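Local coordinates for intracellular exo-alpha-(1->5)-L-arabinofuranosidase (Bifidobacterium longum, PDB 2Y2W), which hydrolyses terminal non-reducing alpha-L-arabinofuranosyl bonds, notably alpha-(1->5) links in branched and debranched arabinans, and so helps to degrade plant cell walls, at residues T331-L336 and C399-S404; V270-Y275 and D322-A327; L391-L396 and L482-D487. All blocks are in the same frame, centred on the assembly; numbering follows the deposited sequence.

Contact 1 of 3, residues T331-L336 and C399-S404; sequences TKDIAL and CDRVRS
R401 stretches its side chain over L336 and on along the 331-336 segment, its CG lying 4.0 Å from L336 CD1 and its guanidinium stopping beside the backbone of I334. CG stands anti to the backbone N (chi1 -160°) and the chain bends at chi2, which turns the long arm along the neighbouring segment. There NE and NH2 grip one atom side-on: R401 NE lies 3.1 Å from I334 O, and NH2 is almost as close to that oxygen. Both donors approach from the same side of the carbonyl plane, NE well above it, and the bonds are moderately bent. Over one face of the guanidinium sits the D333 carboxylate, stacked with the two planes 28° apart. R401 NE and D333 OD2 are 4.1 Å apart, close enough for the opposite charges probably to favour each other, though no N-H points at the oxygen. The NH1 end has a salt bridge of its own, to D322 of helix 307-327. Arginine suits the place because one planar group can bond a carbonyl with one edge, reach D322 with NH1 and still offer a face to D333.

The backbones then pair. L336 N donates to R401 O at 2.7 Å in a nearly straight bond of 172°, while the return bond from R403 N to L336 O, 3.2 Å, is weak. L336 is thus bridged to V402 in parallel fashion. Their side chains leave by the same face of the sheet, where L336 CB meets V402 CG2 at 3.8 Å; L336 packs under V317 and S318 of helix 307-327, while V402 packs on L395 of helix 382-397. A335 rests its CB against R403 CG.

This is ordinary parallel-strand pairing; the closed eight-stranded parallel sheet it belongs to is the (beta/alpha)8, or TIM, barrel of this family, here where the seventh strand, 335-341, first meets the eighth, 402-408, at their N-terminal ends.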
ATOM      1  N   THR D 331      12.322  24.081 -15.802  1.00 34.09           N
ATOM      2  CA  THR D 331      12.319  25.530 -15.992  1.00 33.76           C
ATOM      3  C   THR D 331      11.808  26.235 -14.740  1.00 33.52           C
ATOM      4  O   THR D 331      12.008  27.438 -14.564  1.00 33.46           O
ATOM      5  CB  THR D 331      11.442  25.934 -17.203  1.00 33.77           C
ATOM      6  OG1 THR D 331      10.071  25.599 -16.944  1.00 33.75           O
ATOM      7  CG2 THR D 331      11.902  25.221 -18.470  1.00 33.63           C
ATOM      8  N   LYS D 332      11.158  25.459 -13.874  1.00 33.26           N
ATOM      9  CA  LYS D 332      10.482  25.962 -12.682  1.00 33.05           C
ATOM     10  C   LYS D 332      11.296  25.704 -11.409  1.00 32.78           C
ATOM     11  O   LYS D 332      11.895  24.638 -11.251  1.00 32.85           O
ATOM     12  CB  LYS D 332       9.097  25.306 -12.579  1.00 33.18           C
ATOM     13  CG  LYS D 332       8.518  25.189 -11.165  1.00 33.62           C
ATOM     14  CD  LYS D 332       7.447  24.107 -11.079  1.00 34.34           C
ATOM     15  CE  LYS D 332       8.042  22.716 -10.915  1.00 34.67           C
ATOM     16  NZ  LYS D 332       6.983  21.665 -10.924  1.00 35.03           N
ATOM     17  N   ASP D 333      11.306  26.688 -10.511  1.00 32.37           N
ATOM     18  CA  ASP D 333      11.903  26.534  -9.188  1.00 31.94           C
ATOM     19  C   ASP D 333      10.904  25.985  -8.179  1.00 31.58           C
ATOM     20  O   ASP D 333       9.736  26.378  -8.172  1.00 31.63           O
ATOM     21  CB  ASP D 333      12.423  27.878  -8.676  1.00 32.13           C
ATOM     22  CG  ASP D 333      13.856  28.146  -9.073  1.00 32.40           C
ATOM     23  OD1 ASP D 333      14.378  27.450  -9.973  1.00 33.40           O
ATOM     24  OD2 ASP D 333      14.463  29.062  -8.476  1.00 32.12           O
ATOM     25  N   ILE D 334      11.374  25.077  -7.330  1.00 31.05           N
ATOM     26  CA  ILE D 334      10.617  24.637  -6.168  1.00 30.49           C
ATOM     27  C   ILE D 334      10.891  25.623  -5.038  1.00 30.31           C
ATOM     28  O   ILE D 334      12.034  25.771  -4.600  1.00 30.18           O
ATOM     29  CB  ILE D 334      11.028  23.209  -5.709  1.00 30.44           C
ATOM     30  CG1 ILE D 334      10.935  22.191  -6.860  1.00 30.14           C
ATOM     31  CG2 ILE D 334      10.225  22.772  -4.475  1.00 30.29           C
ATOM     32  CD1 ILE D 334       9.546  21.988  -7.446  1.00 29.96           C
ATOM     33  N   ALA D 335       9.842  26.305  -4.585  1.00 30.12           N
ATOM     34  CA  ALA D 335       9.951  27.224  -3.454  1.00 30.08           C
ATOM     35  C   ALA D 335       9.987  26.466  -2.126  1.00 30.12           C
ATOM     36  O   ALA D 335       9.554  25.314  -2.043  1.00 30.01           O
ATOM     37  CB  ALA D 335       8.809  28.230  -3.470  1.00 29.99           C
ATOM     38  N   LEU D 336      10.513  27.122  -1.097  1.00 30.26           N
ATOM     39  CA  LEU D 336      10.587  26.539   0.234  1.00 30.56           C
ATOM     40  C   LEU D 336       9.383  26.942   1.070  1.00 30.99           C
ATOM     41  O   LEU D 336       8.913  28.083   0.991  1.00 31.11           O
ATOM     42  CB  LEU D 336      11.879  26.964   0.938  1.00 30.48           C
ATOM     43  CG  LEU D 336      13.124  26.076   0.829  1.00 30.14           C
ATOM     44  CD1 LEU D 336      13.523  25.779  -0.617  1.00 29.72           C
ATOM     45  CD2 LEU D 336      14.279  26.719   1.581  1.00 29.76           C
ATOM     46  N   CYS D 399      13.372  35.463   1.712  1.00 32.43           N
ATOM     47  CA  CYS D 399      12.015  35.285   1.192  1.00 32.43           C
ATOM     48  C   CYS D 399      11.964  35.254  -0.339  1.00 32.31           C
ATOM     49  O   CYS D 399      10.894  35.343  -0.936  1.00 32.45           O
ATOM     50  CB  CYS D 399      11.050  36.328   1.777  1.00 32.49           C
ATOM     51  SG  CYS D 399      11.145  37.990   1.076  1.00 32.91           S
ATOM     52  N   ASP D 400      13.130  35.119  -0.962  1.00 32.21           N
ATOM     53  CA  ASP D 400      13.231  34.922  -2.402  1.00 32.07           C
ATOM     54  C   ASP D 400      13.027  33.455  -2.747  1.00 31.90           C
ATOM     55  O   ASP D 400      12.565  33.123  -3.841  1.00 32.03           O
ATOM     56  CB  ASP D 400      14.590  35.410  -2.930  1.00 32.13           C
ATOM     57  CG  ASP D 400      15.776  34.706  -2.268  1.00 32.66           C
ATOM     58  OD1 ASP D 400      15.781  34.554  -1.026  1.00 32.83           O
ATOM     59  OD2 ASP D 400      16.715  34.316  -2.995  1.00 33.48           O
ATOM     60  N   ARG D 401      13.381  32.583  -1.807  1.00 31.60           N
ATOM     61  CA  ARG D 401      13.238  31.147  -1.989  1.00 31.22           C
ATOM     62  C   ARG D 401      12.231  30.569  -1.000  1.00 30.90           C
ATOM     63  O   ARG D 401      11.592  29.555  -1.281  1.00 30.97           O
ATOM     64  CB  ARG D 401      14.593  30.450  -1.861  1.00 31.31           C
ATOM     65  CG  ARG D 401      14.649  29.070  -2.500  1.00 31.43           C
ATOM     66  CD  ARG D 401      14.508  29.145  -4.016  1.00 31.89           C
ATOM     67  NE  ARG D 401      14.346  27.823  -4.617  1.00 32.26           N
ATOM     68  CZ  ARG D 401      15.352  27.012  -4.938  1.00 32.53           C
ATOM     69  NH1 ARG D 401      16.613  27.376  -4.718  1.00 32.38           N
ATOM     70  NH2 ARG D 401      15.098  25.830  -5.483  1.00 32.49           N
ATOM     71  N   VAL D 402      12.099  31.217   0.154  1.00 30.42           N
ATOM     72  CA  VAL D 402      11.078  30.855   1.131  1.00 29.94           C
ATOM     73  C   VAL D 402       9.848  31.731   0.899  1.00 29.73           C
ATOM     74  O   VAL D 402       9.764  32.859   1.390  1.00 29.70           O
ATOM     75  CB  VAL D 402      11.591  30.988   2.589  1.00 29.93           C
ATOM     76  CG1 VAL D 402      10.501  30.597   3.585  1.00 29.73           C
ATOM     77  CG2 VAL D 402      12.833  30.131   2.801  1.00 29.74           C
ATOM     78  N   ARG D 403       8.900  31.204   0.133  1.00 29.38           N
ATOM     79  CA  ARG D 403       7.702  31.953  -0.230  1.00 29.01           C
ATOM     80  C   ARG D 403       6.518  31.652   0.693  1.00 28.72           C
ATOM     81  O   ARG D 403       5.433  32.209   0.525  1.00 28.72           O
ATOM     82  CB  ARG D 403       7.338  31.700  -1.698  1.00 29.09           C
ATOM     83  CG  ARG D 403       8.444  32.043  -2.705  1.00 29.03           C
ATOM     84  CD  ARG D 403       8.803  33.529  -2.724  1.00 29.41           C
ATOM     85  NE  ARG D 403       7.652  34.385  -3.010  1.00 29.74           N
ATOM     86  CZ  ARG D 403       7.703  35.710  -3.111  1.00 29.52           C
ATOM     87  NH1 ARG D 403       8.853  36.354  -2.959  1.00 29.55           N
ATOM     88  NH2 ARG D 403       6.598  36.394  -3.371  1.00 29.29           N
ATOM     89  N   SER D 404       6.735  30.772   1.667  1.00 28.46           N
ATOM     90  CA  SER D 404       5.718  30.444   2.663  1.00 28.10           C
ATOM     91  C   SER D 404       6.346  30.020   3.982  1.00 27.94           C
ATOM     92  O   SER D 404       7.374  29.345   4.000  1.00 27.95           O
ATOM     93  CB  SER D 404       4.794  29.338   2.156  1.00 28.01           C
ATOM     94  OG  SER D 404       3.734  29.116   3.069  1.00 27.88           O
TER

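Contact 2 of 3, residues V270-Y275 and D322-A327; sequences VLTKAY and DQAREA
Apolar packing holds the middle of this contact, where A324 presses its methyl between L271 and T272. A324 CB lies 3.7 Å from L271 CB and equally close to T272 N, so the methyl reaches the backbone of the facing helix. Alanine suits the spot: the CA atoms of T272 and A324 are only 4.3 Å apart, and the short helical segments, 8.2 Å between axes, run roughly parallel at 30°. One turn further on, T272 CG2 meets A327 CB at 4.1 Å, while T272 OG1 sits near the A324 methyl and finds its hydrogen bond at K268 O in its own helix.

A CH-pi contact forms the second group. Y275 turns its ring beside R325, with R325 CA over one face, 4.2 Å from the ring centroid and offset toward the rim. CG of Y275 is anti to the backbone N (chi1 168°), which carries the ring toward helix 307-327. The two side chains point the same way, and CB and CG of R325 run alongside the ring toward its hydroxyl, CG lying 3.7 Å from Y275 OH.

The polar groups look to other partners. The Y275 hydroxyl is hydrogen-bonded to K332 O, and N328 ND2 bonds to both T272 O and A324 O, joining the two helices through a third residue. The R325 guanidinium has long ion pairs with E326, whose oxygen lies out of its plane, and with D333, which is weak.

Between the two segments themselves the attraction is therefore probably largely dispersive, resting on alanine and threonine methyls, L271 and one aromatic face, with directional bonding supplied by N328 and K332.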
ATOM      1  N   VAL D 270      13.398  12.757  -3.032  1.00 30.95           N
ATOM      2  CA  VAL D 270      11.962  13.019  -3.143  1.00 30.64           C
ATOM      3  C   VAL D 270      11.645  14.026  -4.252  1.00 30.51           C
ATOM      4  O   VAL D 270      10.799  13.760  -5.111  1.00 30.48           O
ATOM      5  CB  VAL D 270      11.362  13.463  -1.775  1.00 30.68           C
ATOM      6  CG1 VAL D 270       9.979  14.099  -1.939  1.00 30.54           C
ATOM      7  CG2 VAL D 270      11.301  12.279  -0.820  1.00 30.48           C
ATOM      8  N   LEU D 271      12.338  15.162  -4.242  1.00 30.37           N
ATOM      9  CA  LEU D 271      12.078  16.224  -5.215  1.00 30.25           C
ATOM     10  C   LEU D 271      12.497  15.857  -6.640  1.00 30.23           C
ATOM     11  O   LEU D 271      11.837  16.263  -7.588  1.00 30.37           O
ATOM     12  CB  LEU D 271      12.713  17.553  -4.781  1.00 30.09           C
ATOM     13  CG  LEU D 271      12.252  18.172  -3.452  1.00 29.98           C
ATOM     14  CD1 LEU D 271      13.061  19.419  -3.131  1.00 29.82           C
ATOM     15  CD2 LEU D 271      10.756  18.483  -3.439  1.00 29.98           C
ATOM     16  N   THR D 272      13.571  15.085  -6.789  1.00 30.25           N
ATOM     17  CA  THR D 272      14.038  14.657  -8.113  1.00 30.39           C
ATOM     18  C   THR D 272      12.970  13.856  -8.861  1.00 30.54           C
ATOM     19  O   THR D 272      12.734  14.089 -10.048  1.00 30.58           O
ATOM     20  CB  THR D 272      15.363  13.844  -8.030  1.00 30.42           C
ATOM     21  OG1 THR D 272      16.394  14.666  -7.472  1.00 30.26           O
ATOM     22  CG2 THR D 272      15.810  13.363  -9.408  1.00 30.34           C
ATOM     23  N   LYS D 273      12.320  12.930  -8.160  1.00 30.75           N
ATOM     24  CA  LYS D 273      11.304  12.075  -8.768  1.00 30.91           C
ATOM     25  C   LYS D 273       9.988  12.812  -9.016  1.00 30.97           C
ATOM     26  O   LYS D 273       9.415  12.712 -10.102  1.00 31.09           O
ATOM     27  CB  LYS D 273      11.065  10.823  -7.915  1.00 30.92           C
ATOM     28  CG  LYS D 273      10.293   9.724  -8.636  1.00 31.26           C
ATOM     29  CD  LYS D 273      10.444   8.387  -7.934  1.00 32.09           C
ATOM     30  CE  LYS D 273       9.755   7.275  -8.711  1.00 32.63           C
ATOM     31  NZ  LYS D 273       9.943   5.946  -8.060  1.00 32.79           N
ATOM     32  N   ALA D 274       9.524  13.556  -8.018  1.00 31.06           N
ATOM     33  CA  ALA D 274       8.199  14.173  -8.074  1.00 31.08           C
ATOM     34  C   ALA D 274       8.213  15.627  -8.556  1.00 31.17           C
ATOM     35  O   ALA D 274       7.199  16.322  -8.456  1.00 31.30           O
ATOM     36  CB  ALA D 274       7.518  14.063  -6.719  1.00 30.98           C
ATOM     37  N   TYR D 275       9.351  16.065  -9.094  1.00 31.19           N
ATOM     38  CA  TYR D 275       9.563  17.468  -9.478  1.00 31.27           C
ATOM     39  C   TYR D 275       8.404  18.122 -10.233  1.00 31.42           C
ATOM     40  O   TYR D 275       7.896  19.160  -9.808  1.00 31.42           O
ATOM     41  CB  TYR D 275      10.875  17.634 -10.267  1.00 31.20           C
ATOM     42  CG  TYR D 275      11.014  18.988 -10.933  1.00 31.04           C
ATOM     43  CD1 TYR D 275      11.282  20.133 -10.184  1.00 30.61           C
ATOM     44  CD2 TYR D 275      10.862  19.122 -12.313  1.00 31.14           C
ATOM     45  CE1 TYR D 275      11.397  21.376 -10.794  1.00 30.83           C
ATOM     46  CE2 TYR D 275      10.973  20.358 -12.931  1.00 30.82           C
ATOM     47  CZ  TYR D 275      11.241  21.481 -12.169  1.00 30.93           C
ATOM     48  OH  TYR D 275      11.356  22.702 -12.786  1.00 30.78           O
ATOM     49  N   ASP D 322      17.409  22.789  -5.950  1.00 37.07           N
ATOM     50  CA  ASP D 322      18.061  23.210  -7.192  1.00 37.31           C
ATOM     51  C   ASP D 322      18.522  22.021  -8.022  1.00 37.35           C
ATOM     52  O   ASP D 322      18.324  21.995  -9.239  1.00 37.35           O
ATOM     53  CB  ASP D 322      19.258  24.127  -6.906  1.00 37.44           C
ATOM     54  CG  ASP D 322      18.844  25.534  -6.505  1.00 37.94           C
ATOM     55  OD1 ASP D 322      17.685  25.925  -6.763  1.00 38.28           O
ATOM     56  OD2 ASP D 322      19.688  26.256  -5.929  1.00 38.35           O
ATOM     57  N   GLN D 323      19.135  21.039  -7.361  1.00 37.42           N
ATOM     58  CA  GLN D 323      19.654  19.854  -8.044  1.00 37.41           C
ATOM     59  C   GLN D 323      18.553  18.968  -8.613  1.00 37.22           C
ATOM     60  O   GLN D 323      18.784  18.224  -9.569  1.00 37.13           O
ATOM     61  CB  GLN D 323      20.583  19.045  -7.132  1.00 37.52           C
ATOM     62  CG  GLN D 323      21.968  19.661  -6.963  1.00 38.27           C
ATOM     63  CD  GLN D 323      23.061  18.618  -6.807  1.00 39.31           C
ATOM     64  OE1 GLN D 323      22.978  17.736  -5.952  1.00 39.92           O
ATOM     65  NE2 GLN D 323      24.099  18.720  -7.634  1.00 39.43           N
ATOM     66  N   ALA D 324      17.357  19.068  -8.034  1.00 37.06           N
ATOM     67  CA  ALA D 324      16.190  18.342  -8.530  1.00 36.93           C
ATOM     68  C   ALA D 324      15.693  18.931  -9.853  1.00 36.81           C
ATOM     69  O   ALA D 324      15.349  18.189 -10.774  1.00 36.64           O
ATOM     70  CB  ALA D 324      15.082  18.340  -7.489  1.00 36.88           C
ATOM     71  N   ARG D 325      15.667  20.260  -9.936  1.00 36.77           N
ATOM     72  CA  ARG D 325      15.280  20.961 -11.159  1.00 36.81           C
ATOM     73  C   ARG D 325      16.233  20.643 -12.314  1.00 36.81           C
ATOM     74  O   ARG D 325      15.792  20.280 -13.407  1.00 36.74           O
ATOM     75  CB  ARG D 325      15.208  22.474 -10.919  1.00 36.82           C
ATOM     76  CG  ARG D 325      14.913  23.299 -12.180  1.00 37.29           C
ATOM     77  CD  ARG D 325      15.065  24.806 -11.958  1.00 37.82           C
ATOM     78  NE  ARG D 325      16.338  25.161 -11.334  1.00 38.22           N
ATOM     79  CZ  ARG D 325      17.482  25.347 -11.987  1.00 38.72           C
ATOM     80  NH1 ARG D 325      17.538  25.213 -13.306  1.00 38.59           N
ATOM     81  NH2 ARG D 325      18.580  25.666 -11.314  1.00 39.31           N
ATOM     82  N   GLU D 326      17.536  20.773 -12.064  1.00 36.82           N
ATOM     83  CA  GLU D 326      18.548  20.550 -13.101  1.00 36.98           C
ATOM     84  C   GLU D 326      18.711  19.078 -13.497  1.00 36.72           C
ATOM     85  O   GLU D 326      19.177  18.781 -14.596  1.00 36.78           O
ATOM     86  CB  GLU D 326      19.892  21.201 -12.729  1.00 37.11           C
ATOM     87  CG  GLU D 326      20.459  20.816 -11.367  1.00 38.04           C
ATOM     88  CD  GLU D 326      21.290  21.927 -10.716  1.00 39.38           C
ATOM     89  OE1 GLU D 326      21.250  23.086 -11.193  1.00 39.56           O
ATOM     90  OE2 GLU D 326      21.983  21.637  -9.713  1.00 39.59           O
ATOM     91  N   ALA D 327      18.314  18.168 -12.609  1.00 36.59           N
ATOM     92  CA  ALA D 327      18.250  16.738 -12.926  1.00 36.30           C
ATOM     93  C   ALA D 327      17.104  16.432 -13.888  1.00 36.24           C
ATOM     94  O   ALA D 327      17.172  15.469 -14.656  1.00 36.28           O
ATOM     95  CB  ALA D 327      18.107  15.916 -11.659  1.00 36.25           C
TER

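Contact 3 of 3, residues L391-L396 and L482-D487; sequences LMITLL and LAVNRD
I393 leaves helix 382-397 with its CB directed at strand 482-485 and supplies most of the helix's share of the contact. From CB the chain continues through CG1, placed anti to the carbonyl carbon (chi1 -73°), and CG1 passes over L482, 4.1 Å from its CB. The extended second torsion, chi2 166°, then sends CD1 onward along the strand. This terminal methyl lies 3.6 Å from L482 O, 4.0 Å from A483 CA and 3.9 Å from V484 CG2. It therefore rests on the peptide between L482 and A483, flanked by the two side chains that face the helix. Isoleucine suits the position because its longer branch reaches the strand backbone with an apolar methyl.

L482 answers from the strand. Its CB meets the isoleucine, and its far end turns to the next turn of the helix, where L482 CD1 touches L396 CD1 at 3.8 Å. These two leucine side chains cross at about a right angle, methyl against methyl. V484 contributes one branch, CG2, to the tip of I393. A483 points the other way, onto I560, and being small it adds little here beyond its CA. Every residue that touches is buried; the side chains that meet are all apolar, and I393 CD1 also packs on the backbone carbonyl of L482.

The helix crosses the strand at 133° between their directions, with 8.9 Å between the axes. Other sides of the helix face the barrel: L395 rests on F338 and W341 of strand 335-341, and T394 on helix 307-327. Strand 478-485 lies between strands 462-473 and 558-564 of the C-terminal sheet, so helix 382-397 is packed between barrel and beta domain.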
ATOM      1  N   LEU D 391      14.395  34.903  13.782  1.00 33.31           N
ATOM      2  CA  LEU D 391      14.000  33.876  12.812  1.00 33.27           C
ATOM      3  C   LEU D 391      13.189  34.489  11.673  1.00 33.28           C
ATOM      4  O   LEU D 391      13.422  34.180  10.504  1.00 33.21           O
ATOM      5  CB  LEU D 391      13.214  32.743  13.482  1.00 33.20           C
ATOM      6  CG  LEU D 391      13.920  31.818  14.480  1.00 32.99           C
ATOM      7  CD1 LEU D 391      12.915  30.866  15.105  1.00 32.80           C
ATOM      8  CD2 LEU D 391      15.064  31.043  13.845  1.00 32.58           C
ATOM      9  N   MET D 392      12.254  35.370  12.028  1.00 33.36           N
ATOM     10  CA  MET D 392      11.461  36.119  11.055  1.00 33.57           C
ATOM     11  C   MET D 392      12.344  36.983  10.148  1.00 33.65           C
ATOM     12  O   MET D 392      12.087  37.087   8.947  1.00 33.76           O
ATOM     13  CB  MET D 392      10.409  36.979  11.768  1.00 33.58           C
ATOM     14  CG  MET D 392       9.487  37.769  10.835  1.00 33.72           C
ATOM     15  SD  MET D 392       8.666  36.770   9.567  1.00 33.97           S
ATOM     16  CE  MET D 392       7.495  35.842  10.560  1.00 33.61           C
ATOM     17  N   ILE D 393      13.375  37.593  10.736  1.00 33.68           N
ATOM     18  CA  ILE D 393      14.368  38.378   9.989  1.00 33.61           C
ATOM     19  C   ILE D 393      15.096  37.515   8.952  1.00 33.64           C
ATOM     20  O   ILE D 393      15.245  37.924   7.797  1.00 33.67           O
ATOM     21  CB  ILE D 393      15.380  39.078  10.946  1.00 33.64           C
ATOM     22  CG1 ILE D 393      14.705  40.256  11.663  1.00 33.56           C
ATOM     23  CG2 ILE D 393      16.639  39.537  10.197  1.00 33.47           C
ATOM     24  CD1 ILE D 393      15.476  40.806  12.853  1.00 33.39           C
ATOM     25  N   THR D 394      15.527  36.320   9.362  1.00 33.54           N
ATOM     26  CA  THR D 394      16.189  35.377   8.452  1.00 33.51           C
ATOM     27  C   THR D 394      15.237  34.931   7.341  1.00 33.33           C
ATOM     28  O   THR D 394      15.648  34.778   6.185  1.00 33.35           O
ATOM     29  CB  THR D 394      16.753  34.145   9.204  1.00 33.60           C
ATOM     30  OG1 THR D 394      17.667  34.582  10.215  1.00 34.09           O
ATOM     31  CG2 THR D 394      17.490  33.202   8.254  1.00 33.52           C
ATOM     32  N   LEU D 395      13.969  34.736   7.700  1.00 33.06           N
ATOM     33  CA  LEU D 395      12.937  34.369   6.734  1.00 32.78           C
ATOM     34  C   LEU D 395      12.736  35.478   5.705  1.00 32.68           C
ATOM     35  O   LEU D 395      12.644  35.208   4.507  1.00 32.74           O
ATOM     36  CB  LEU D 395      11.615  34.039   7.440  1.00 32.74           C
ATOM     37  CG  LEU D 395      11.490  32.701   8.180  1.00 32.41           C
ATOM     38  CD1 LEU D 395      10.271  32.716   9.088  1.00 32.15           C
ATOM     39  CD2 LEU D 395      11.428  31.519   7.217  1.00 32.04           C
ATOM     40  N   LEU D 396      12.684  36.720   6.183  1.00 32.49           N
ATOM     41  CA  LEU D 396      12.556  37.890   5.314  1.00 32.36           C
ATOM     42  C   LEU D 396      13.812  38.115   4.468  1.00 32.44           C
ATOM     43  O   LEU D 396      13.718  38.514   3.308  1.00 32.32           O
ATOM     44  CB  LEU D 396      12.216  39.142   6.129  1.00 32.20           C
ATOM     45  CG  LEU D 396      10.777  39.279   6.639  1.00 31.96           C
ATOM     46  CD1 LEU D 396      10.685  40.307   7.755  1.00 31.68           C
ATOM     47  CD2 LEU D 396       9.825  39.642   5.510  1.00 31.89           C
ATOM     48  N   LEU D 482      13.523  45.928  11.035  1.00 55.99           N
ATOM     49  CA  LEU D 482      13.498  45.012  12.171  1.00 55.89           C
ATOM     50  C   LEU D 482      14.927  44.590  12.493  1.00 55.91           C
ATOM     51  O   LEU D 482      15.665  44.171  11.602  1.00 55.83           O
ATOM     52  CB  LEU D 482      12.645  43.778  11.856  1.00 55.81           C
ATOM     53  CG  LEU D 482      11.177  43.966  11.457  1.00 55.53           C
ATOM     54  CD1 LEU D 482      10.689  42.780  10.639  1.00 55.24           C
ATOM     55  CD2 LEU D 482      10.294  44.177  12.674  1.00 55.26           C
ATOM     56  N   ALA D 483      15.313  44.711  13.762  1.00 55.98           N
ATOM     57  CA  ALA D 483      16.667  44.356  14.191  1.00 56.13           C
ATOM     58  C   ALA D 483      16.695  43.629  15.533  1.00 56.23           C
ATOM     59  O   ALA D 483      15.859  43.875  16.403  1.00 56.22           O
ATOM     60  CB  ALA D 483      17.561  45.593  14.231  1.00 56.14           C
ATOM     61  N   VAL D 484      17.671  42.737  15.687  1.00 56.41           N
ATOM     62  CA  VAL D 484      17.808  41.913  16.889  1.00 56.64           C
ATOM     63  C   VAL D 484      19.220  42.001  17.476  1.00 56.81           C
ATOM     64  O   VAL D 484      20.208  42.030  16.739  1.00 56.73           O
ATOM     65  CB  VAL D 484      17.409  40.432  16.595  1.00 56.63           C
ATOM     66  CG1 VAL D 484      18.103  39.454  17.541  1.00 56.69           C
ATOM     67  CG2 VAL D 484      15.900  40.261  16.689  1.00 56.68           C
ATOM     68  N   ASN D 485      19.298  42.064  18.805  1.00 57.10           N
ATOM     69  CA  ASN D 485      20.567  41.968  19.524  1.00 57.39           C
ATOM     70  C   ASN D 485      20.712  40.589  20.164  1.00 57.61           C
ATOM     71  O   ASN D 485      19.953  40.233  21.069  1.00 57.58           O
ATOM     72  CB  ASN D 485      20.684  43.072  20.582  1.00 57.33           C
ATOM     73  CG  ASN D 485      22.054  43.111  21.246  1.00 57.30           C
ATOM     74  OD1 ASN D 485      23.060  42.705  20.659  1.00 57.30           O
ATOM     75  ND2 ASN D 485      22.098  43.606  22.477  1.00 56.93           N
ATOM     76  N   ARG D 486      21.692  39.823  19.688  1.00 58.02           N
ATOM     77  CA  ARG D 486      21.863  38.425  20.095  1.00 58.43           C
ATOM     78  C   ARG D 486      22.818  38.210  21.275  1.00 58.84           C
ATOM     79  O   ARG D 486      22.845  37.124  21.857  1.00 58.89           O
ATOM     80  CB  ARG D 486      22.282  37.562  18.898  1.00 58.34           C
ATOM     81  CG  ARG D 486      21.181  37.366  17.866  1.00 58.08           C
ATOM     82  CD  ARG D 486      21.558  36.341  16.811  1.00 57.59           C
ATOM     83  NE  ARG D 486      22.390  36.903  15.750  1.00 57.40           N
ATOM     84  CZ  ARG D 486      22.741  36.254  14.643  1.00 57.17           C
ATOM     85  NH1 ARG D 486      22.338  35.007  14.434  1.00 56.93           N
ATOM     86  NH2 ARG D 486      23.501  36.856  13.738  1.00 57.01           N
ATOM     87  N   ASP D 487      23.593  39.238  21.622  1.00 59.35           N
ATOM     88  CA  ASP D 487      24.494  39.183  22.776  1.00 59.82           C
ATOM     89  C   ASP D 487      23.681  39.064  24.063  1.00 60.16           C
ATOM     90  O   ASP D 487      22.667  39.746  24.229  1.00 60.18           O
ATOM     91  CB  ASP D 487      25.394  40.424  22.818  1.00 59.85           C
ATOM     92  CG  ASP D 487      26.607  40.253  23.733  1.00 59.92           C
ATOM     93  OD1 ASP D 487      26.440  39.863  24.911  1.00 59.85           O
ATOM     94  OD2 ASP D 487      27.735  40.530  23.272  1.00 59.80           O
TER

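From the N terminus, contact 2 comes first: it closes the loop from helix 265-274 through barrel strand 280-287 to helix 307-327, and is complete before contact 1 opens. Contact 1 starts just after that helix and closes on strand 402-408, pairing the seventh and eighth strands of the barrel. Contact 3 opens within this loop, on helix 382-397, and ends far beyond it on strand 478-485, so contacts 1 and 3 cross. Contacts 1 and 2 touch directly, helix 307-327 and the end of 270-275 meeting the two segments of contact 1, whereas contacts 1 and 3 meet by apolar packing. Together they link outer helices, barrel wall and C-terminal beta domain.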